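Local coordinates for protein chorismate synthase (Campylobacter jejuni, PDB 1SQ1) that probably catalyses the FMNH2-dependent anti-1,4-elimination of phosphate from 5-enolpyruvylshikimate-3-phosphate to give chorismate, the last step of the shikimate pathway, at residues G275-G279 / I280-E284; M140-E144 / F145-V149; S212-L215 / I216-E220. All blocks are in the same frame, centred on the assembly; numbering follows the deposited sequence.

Interaction 1: G275-G279 / I280-E284; sequences GILGG and ISNGE. With SO4 (sulfate ion), chain B.
I280 and L277 face each other across the end of a tight beta hairpin and form its antiparallel hydrogen-bonded pair. L277 N donates to I280 O over 2.9 Å in an almost straight bond (175° at the hydrogen), whereas the return bond from I280 N to L277 O is weak at 3.4 Å. Between them G278 and G279, both at positive phi, make the corner of a type I' turn, the classic link of a two-residue hairpin. The I280 side chain takes its place through chi1 of 72°: CG1 stands between the backbone N and the carbonyl carbon and thereby lies against L277 O, 3.4 Å away. L277 extends on the same face of the hairpin, and its CD1 branch meets the amide of N282 obliquely, 3.3 Å from ND2.

G275 closes the open end. G275 O accepts from N282 N at 3.3 Å, approached from above the carbonyl plane, and also receives a CA-H...O contact from S281. N282 is itself fixed by an Asx turn, its OD1 accepting from E284 N at 2.8 Å, which bends the chain as it leaves the hairpin.

At the turn, G278 N binds O2 of a sulfate ion at 2.7 Å. The sulfate, probably from the crystallisation liquor, is also held by A239 N of the second subunit, and L277 packs on K293 of that subunit; both are predicted FMN-binding residues. On the reverse face I276 and S281 lie against helix 226-235, I276 touching L226 and L230. The S281 hydroxyl is hydrogen-bonded to L218 N and L215 O, tying the hairpin to the loop that joins strand 205-212 to that helix.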
loop_
_atom_site.group_PDB
_atom_site.type_symbol
_atom_site.label_atom_id
_atom_site.label_comp_id
_atom_site.label_asym_id
_atom_site.label_seq_id
_atom_site.Cartn_x
_atom_site.Cartn_y
_atom_site.Cartn_z
ATOM N N GLY A 275 -24.870 -3.464 12.369
ATOM C CA GLY A 275 -24.238 -2.161 12.514
ATOM C C GLY A 275 -23.452 -1.680 11.307
ATOM O O GLY A 275 -22.683 -0.713 11.389
ATOM N N ILE A 276 -23.669 -2.343 10.176
ATOM C CA ILE A 276 -22.975 -2.030 8.932
ATOM C C ILE A 276 -23.946 -2.137 7.757
ATOM O O ILE A 276 -24.681 -3.113 7.648
ATOM C CB ILE A 276 -21.821 -3.033 8.704
ATOM C CG1 ILE A 276 -20.820 -2.954 9.861
ATOM C CG2 ILE A 276 -21.144 -2.765 7.356
ATOM C CD1 ILE A 276 -19.624 -3.847 9.692
ATOM N N LEU A 277 -23.948 -1.134 6.884
ATOM C CA LEU A 277 -24.827 -1.134 5.719
ATOM C C LEU A 277 -24.052 -0.560 4.556
ATOM O O LEU A 277 -23.623 0.589 4.611
ATOM C CB LEU A 277 -26.054 -0.262 5.960
ATOM C CG LEU A 277 -27.112 -0.804 6.915
ATOM C CD1 LEU A 277 -27.922 0.355 7.504
ATOM C CD2 LEU A 277 -27.983 -1.811 6.175
ATOM N N GLY A 278 -23.868 -1.350 3.503
ATOM C CA GLY A 278 -23.116 -0.872 2.359
ATOM C C GLY A 278 -21.623 -0.865 2.627
ATOM O O GLY A 278 -20.844 -0.375 1.816
ATOM N N GLY A 279 -21.216 -1.402 3.772
ATOM C CA GLY A 279 -19.802 -1.434 4.092
ATOM C C GLY A 279 -19.373 -0.303 4.987
ATOM O O GLY A 279 -18.198 -0.163 5.313
ATOM N N ILE A 280 -20.331 0.522 5.384
ATOM C CA ILE A 280 -20.022 1.637 6.263
ATOM C C ILE A 280 -20.934 1.486 7.474
ATOM O O ILE A 280 -22.062 0.985 7.340
ATOM C CB ILE A 280 -20.225 3.007 5.531
ATOM C CG1 ILE A 280 -21.702 3.303 5.318
ATOM C CG2 ILE A 280 -19.555 2.962 4.161
ATOM C CD1 ILE A 280 -22.328 4.120 6.437
ATOM N N SER A 281 -20.432 1.880 8.648
ATOM C CA SER A 281 -21.188 1.779 9.905
ATOM C C SER A 281 -22.356 2.751 9.886
ATOM O O SER A 281 -22.220 3.862 9.378
ATOM C CB SER A 281 -20.284 2.086 11.100
ATOM O OG SER A 281 -19.726 3.377 10.999
ATOM N N ASN A 282 -23.495 2.335 10.442
ATOM C CA ASN A 282 -24.700 3.166 10.459
ATOM C C ASN A 282 -25.025 3.788 11.820
ATOM O O ASN A 282 -26.063 4.429 11.980
ATOM C CB ASN A 282 -25.900 2.337 10.007
ATOM C CG ASN A 282 -26.298 1.290 11.029
ATOM O OD1 ASN A 282 -25.669 1.161 12.086
ATOM N ND2 ASN A 282 -27.352 0.538 10.725
ATOM N N GLY A 283 -24.150 3.593 12.801
ATOM C CA GLY A 283 -24.400 4.142 14.120
ATOM C C GLY A 283 -24.760 3.062 15.125
ATOM O O GLY A 283 -24.320 3.097 16.273
ATOM N N GLU A 284 -25.557 2.085 14.706
ATOM C CA GLU A 284 -25.949 1.014 15.612
ATOM C C GLU A 284 -24.751 0.242 16.148
ATOM O O GLU A 284 -23.654 0.325 15.604
ATOM C CB GLU A 284 -26.912 0.066 14.909
ATOM C CG GLU A 284 -28.240 0.709 14.593
ATOM C CD GLU A 284 -28.977 1.172 15.843
ATOM O OE1 GLU A 284 -29.160 2.402 16.020
ATOM O OE2 GLU A 284 -29.364 0.301 16.656
HETATM S S SO4 B . -24.595 -5.040 2.748
HETATM O O1 SO4 B . -25.270 -4.345 1.630
HETATM O O2 SO4 B . -23.814 -4.072 3.564
HETATM O O3 SO4 B . -25.597 -5.692 3.615
HETATM O O4 SO4 B . -23.671 -6.057 2.205
#

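Interaction 2: M140-E144 / F145-V149; sequences MLLRE and FDICV
F145 folds back on the last turn of helix 128-143, its ring placed with CD2 3.6 Å from L141 O, so that the carbonyl oxygen comes to the ring's edge near its plane. Further out, F145 CE2 meets CD2 of the L141 side chain obliquely at 4.2 Å. The ring also meets that of Y359 of the third subunit edge-to-face (T-shaped). The backbone N of F145 meanwhile donates to L142 O at 3.0 Å.

D146 follows with positive phi as the C-prime residue of a Schellman motif. D146 N reaches back to R143 O, 2.7 Å away, within a type I turn from R143 to D146. Its CB leads off the helix, and the carboxylate makes no salt bridge with R143.

I147 N supplies the second bond of the motif, reaching L142 O at 3.0 Å with an angle of 164° at the hydrogen. L142 O thus accepts two N-H groups, those of F145 and I147, which arrive from opposite faces of its carbonyl plane. The I147 side chain turns toward the helix, where CD1 lies 3.9 Å from L142 CD2. This is the apolar contact usual in Schellman motifs. Farther on, V149, already in strand 148-156, adds a looser touch of CG2 on L142 CD1.

Chemically, the contact divides its work: backbone N-H groups satisfy the carbonyls of L142 and R143 at the helix terminus, while L142 with I147 and V149, and L141 with F145, supply the apolar contacts where the chain turns from helix into strand.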
loop_
_atom_site.group_PDB
_atom_site.type_symbol
_atom_site.label_atom_id
_atom_site.label_comp_id
_atom_site.label_asym_id
_atom_site.label_seq_id
_atom_site.Cartn_x
_atom_site.Cartn_y
_atom_site.Cartn_z
HETATM N N MSE A 140 -7.082 3.415 23.042
HETATM C CA MSE A 140 -6.871 4.717 23.636
HETATM C C MSE A 140 -7.423 5.801 22.720
HETATM O O MSE A 140 -8.047 6.744 23.186
HETATM C CB MSE A 140 -5.384 4.925 23.925
HETATM C CG MSE A 140 -4.878 4.085 25.094
HETATM SE SE MSE A 140 -2.947 3.987 25.217
HETATM C CE MSE A 140 -2.751 2.107 25.662
ATOM N N LEU A 141 -7.221 5.668 21.416
ATOM C CA LEU A 141 -7.753 6.661 20.479
ATOM C C LEU A 141 -9.266 6.504 20.356
ATOM O O LEU A 141 -9.972 7.471 20.110
ATOM C CB LEU A 141 -7.093 6.513 19.099
ATOM C CG LEU A 141 -7.481 7.412 17.911
ATOM C CD1 LEU A 141 -8.622 6.814 17.138
ATOM C CD2 LEU A 141 -7.832 8.800 18.404
ATOM N N LEU A 142 -9.756 5.280 20.540
ATOM C CA LEU A 142 -11.185 4.994 20.455
ATOM C C LEU A 142 -11.970 5.553 21.634
ATOM O O LEU A 142 -13.131 5.947 21.492
ATOM C CB LEU A 142 -11.418 3.485 20.360
ATOM C CG LEU A 142 -11.131 2.827 19.010
ATOM C CD1 LEU A 142 -11.454 1.346 19.091
ATOM C CD2 LEU A 142 -11.982 3.486 17.929
ATOM N N ARG A 143 -11.338 5.569 22.802
ATOM C CA ARG A 143 -11.973 6.095 24.004
ATOM C C ARG A 143 -12.272 7.577 23.796
ATOM O O ARG A 143 -13.318 8.067 24.216
ATOM C CB ARG A 143 -11.063 5.913 25.231
ATOM C CG ARG A 143 -11.728 6.306 26.549
ATOM C CD ARG A 143 -10.804 6.164 27.766
ATOM N NE ARG A 143 -11.468 6.562 29.016
ATOM C CZ ARG A 143 -12.284 5.785 29.731
ATOM N NH1 ARG A 143 -12.840 6.252 30.844
ATOM N NH2 ARG A 143 -12.535 4.534 29.352
ATOM N N GLU A 144 -11.367 8.287 23.127
ATOM C CA GLU A 144 -11.563 9.711 22.885
ATOM C C GLU A 144 -12.853 9.990 22.127
ATOM O O GLU A 144 -13.308 11.126 22.106
ATOM C CB GLU A 144 -10.383 10.297 22.110
ATOM C CG GLU A 144 -9.039 10.150 22.822
ATOM C CD GLU A 144 -8.911 11.024 24.062
ATOM O OE1 GLU A 144 -7.902 10.875 24.790
ATOM O OE2 GLU A 144 -9.804 11.865 24.301
ATOM N N PHE A 145 -13.440 8.967 21.509
ATOM C CA PHE A 145 -14.689 9.131 20.758
ATOM C C PHE A 145 -15.779 8.275 21.381
ATOM O O PHE A 145 -16.857 8.082 20.807
ATOM C CB PHE A 145 -14.504 8.723 19.295
ATOM C CG PHE A 145 -13.674 9.686 18.497
ATOM C CD1 PHE A 145 -14.261 10.486 17.523
ATOM C CD2 PHE A 145 -12.306 9.801 18.723
ATOM C CE1 PHE A 145 -13.503 11.386 16.792
ATOM C CE2 PHE A 145 -11.541 10.697 18.000
ATOM C CZ PHE A 145 -12.135 11.492 17.031
ATOM N N ASP A 146 -15.476 7.772 22.570
ATOM C CA ASP A 146 -16.378 6.913 23.328
ATOM C C ASP A 146 -16.896 5.731 22.552
ATOM O O ASP A 146 -18.099 5.447 22.537
ATOM C CB ASP A 146 -17.545 7.707 23.917
ATOM C CG ASP A 146 -17.194 8.313 25.259
ATOM O OD1 ASP A 146 -16.679 7.545 26.113
ATOM O OD2 ASP A 146 -17.431 9.531 25.463
ATOM N N ILE A 147 -15.958 5.047 21.905
ATOM C CA ILE A 147 -16.252 3.854 21.136
ATOM C C ILE A 147 -15.720 2.727 22.014
ATOM O O ILE A 147 -14.541 2.698 22.380
ATOM C CB ILE A 147 -15.541 3.884 19.764
ATOM C CG1 ILE A 147 -16.108 5.032 18.926
ATOM C CG2 ILE A 147 -15.758 2.568 19.034
ATOM C CD1 ILE A 147 -15.479 5.190 17.552
ATOM N N CYS A 148 -16.604 1.812 22.379
ATOM C CA CYS A 148 -16.211 0.719 23.240
ATOM C C CYS A 148 -16.337 -0.615 22.540
ATOM O O CYS A 148 -17.360 -0.908 21.920
ATOM C CB CYS A 148 -17.065 0.728 24.501
ATOM S SG CYS A 148 -16.441 -0.343 25.789
ATOM N N VAL A 149 -15.284 -1.416 22.641
ATOM C CA VAL A 149 -15.257 -2.737 22.030
ATOM C C VAL A 149 -15.038 -3.780 23.122
ATOM O O VAL A 149 -14.060 -3.712 23.868
ATOM C CB VAL A 149 -14.124 -2.843 20.975
ATOM C CG1 VAL A 149 -14.073 -4.247 20.402
ATOM C CG2 VAL A 149 -14.362 -1.841 19.855
#

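Interaction 3: S212-L215 / I216-E220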
loop_
_atom_site.group_PDB
_atom_site.type_symbol
_atom_site.label_atom_id
_atom_site.label_comp_id
_atom_site.label_asym_id
_atom_site.label_seq_id
_atom_site.Cartn_x
_atom_site.Cartn_y
_atom_site.Cartn_z
ATOM N N SER A 212 -20.017 -0.632 20.995
ATOM C CA SER A 212 -21.012 0.403 21.281
ATOM C C SER A 212 -20.433 1.794 21.059
ATOM O O SER A 212 -19.215 1.960 20.944
ATOM C CB SER A 212 -21.470 0.300 22.729
ATOM O OG SER A 212 -20.354 0.473 23.588
ATOM N N GLY A 213 -21.314 2.791 21.025
ATOM C CA GLY A 213 -20.882 4.158 20.812
ATOM C C GLY A 213 -20.306 4.289 19.423
ATOM O O GLY A 213 -19.327 4.999 19.200
HETATM N N MSE A 214 -20.913 3.588 18.476
HETATM C CA MSE A 214 -20.435 3.620 17.107
HETATM C C MSE A 214 -20.759 4.914 16.373
HETATM O O MSE A 214 -21.890 5.398 16.430
HETATM C CB MSE A 214 -21.009 2.432 16.331
HETATM C CG MSE A 214 -20.219 1.143 16.499
HETATM SE SE MSE A 214 -18.434 1.333 15.784
HETATM C CE MSE A 214 -18.925 1.666 13.941
ATOM N N LEU A 215 -19.760 5.474 15.689
ATOM C CA LEU A 215 -19.960 6.696 14.914
ATOM C C LEU A 215 -20.596 6.251 13.605
ATOM O O LEU A 215 -20.830 5.065 13.421
ATOM C CB LEU A 215 -18.622 7.398 14.644
ATOM C CG LEU A 215 -17.791 7.698 15.894
ATOM C CD1 LEU A 215 -16.479 8.357 15.515
ATOM C CD2 LEU A 215 -18.589 8.578 16.824
ATOM N N ILE A 216 -20.884 7.184 12.703
ATOM C CA ILE A 216 -21.481 6.830 11.417
ATOM C C ILE A 216 -20.500 7.108 10.294
ATOM O O ILE A 216 -19.735 8.055 10.362
ATOM C CB ILE A 216 -22.783 7.626 11.156
ATOM C CG1 ILE A 216 -23.927 7.040 11.984
ATOM C CG2 ILE A 216 -23.152 7.586 9.677
ATOM C CD1 ILE A 216 -25.220 7.798 11.846
ATOM N N GLY A 217 -20.497 6.266 9.270
ATOM C CA GLY A 217 -19.587 6.495 8.165
ATOM C C GLY A 217 -18.211 5.864 8.276
ATOM O O GLY A 217 -17.386 6.064 7.393
ATOM N N LEU A 218 -17.941 5.128 9.347
ATOM C CA LEU A 218 -16.650 4.469 9.472
ATOM C C LEU A 218 -16.560 3.330 8.454
ATOM O O LEU A 218 -17.346 2.386 8.491
ATOM C CB LEU A 218 -16.468 3.925 10.881
ATOM C CG LEU A 218 -16.209 5.013 11.914
ATOM C CD1 LEU A 218 -16.043 4.397 13.289
ATOM C CD2 LEU A 218 -14.955 5.780 11.525
ATOM N N GLY A 219 -15.601 3.421 7.541
ATOM C CA GLY A 219 -15.449 2.398 6.529
ATOM C C GLY A 219 -15.306 2.995 5.147
ATOM O O GLY A 219 -16.103 3.839 4.741
ATOM N N GLU A 220 -14.279 2.553 4.430
ATOM C CA GLU A 220 -13.986 3.024 3.074
ATOM C C GLU A 220 -14.691 2.165 2.034
ATOM O O GLU A 220 -14.203 1.097 1.676
ATOM C CB GLU A 220 -12.479 2.972 2.821
ATOM C CG GLU A 220 -11.678 4.033 3.567
ATOM C CD GLU A 220 -12.091 5.438 3.174
ATOM O OE1 GLU A 220 -12.558 6.190 4.063
ATOM O OE2 GLU A 220 -11.935 5.788 1.978
#
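The L218 side chain points back at M214 and L215, and its CD1 methyl carries the close part of this local contact. M214, a selenomethionine, brings CE to within 4.0 Å of L218 CD1, the two side chains running at a slant to each other; the M214 chain gets there by bending twice, at chi2 (-64°) and chi3 (-62°), which curls its end toward L218. The CB of L215 approaches the same L218 CD1 at 4.2 Å, so a single leucine branch touches both residues. The packing is purely apolar, and no hydrogen bond spans the two segments.

The other side is looser. I216, which is exposed, directs its side chain away from 212-215, touching that segment only where its CB and CG1 follow the L215 carbonyl along the chain; elsewhere it rests on K267. G217, at positive phi, bends the chain between I216 and L218.

This irregular loop follows strand 205-212 and leads toward helix 226-235. Helix 325-346 packs on it through L340, against M214, and C343, against L218. Y359 of the third subunit touches both L215 and L218, while backbone hydrogen bonds join G217 and L218 to S281 in strand 280-281.

In the fold
Along the chain interaction 2 comes first, then interaction 3, then interaction 1, and in space interaction 3 is the middle member. Its centre is about 7 Å from that of interaction 1 and about 11 Å from that of interaction 2, whereas interactions 1 and 2 have centres about 17 Å apart and do not touch. Interaction 2 leads into strand 148-156, which pairs antiparallel with strand 205-212; C148 O to S212 N, 2.8 Å, is a probable hydrogen bond where that pairing meets the 212-220 loop. Interactions 2 and 3 both touch helix 325-346 and the third subunit; interaction 1 reaches the second, which interaction 3 also touches, so this corner of the fold contributes to two interfaces of the homotetramer.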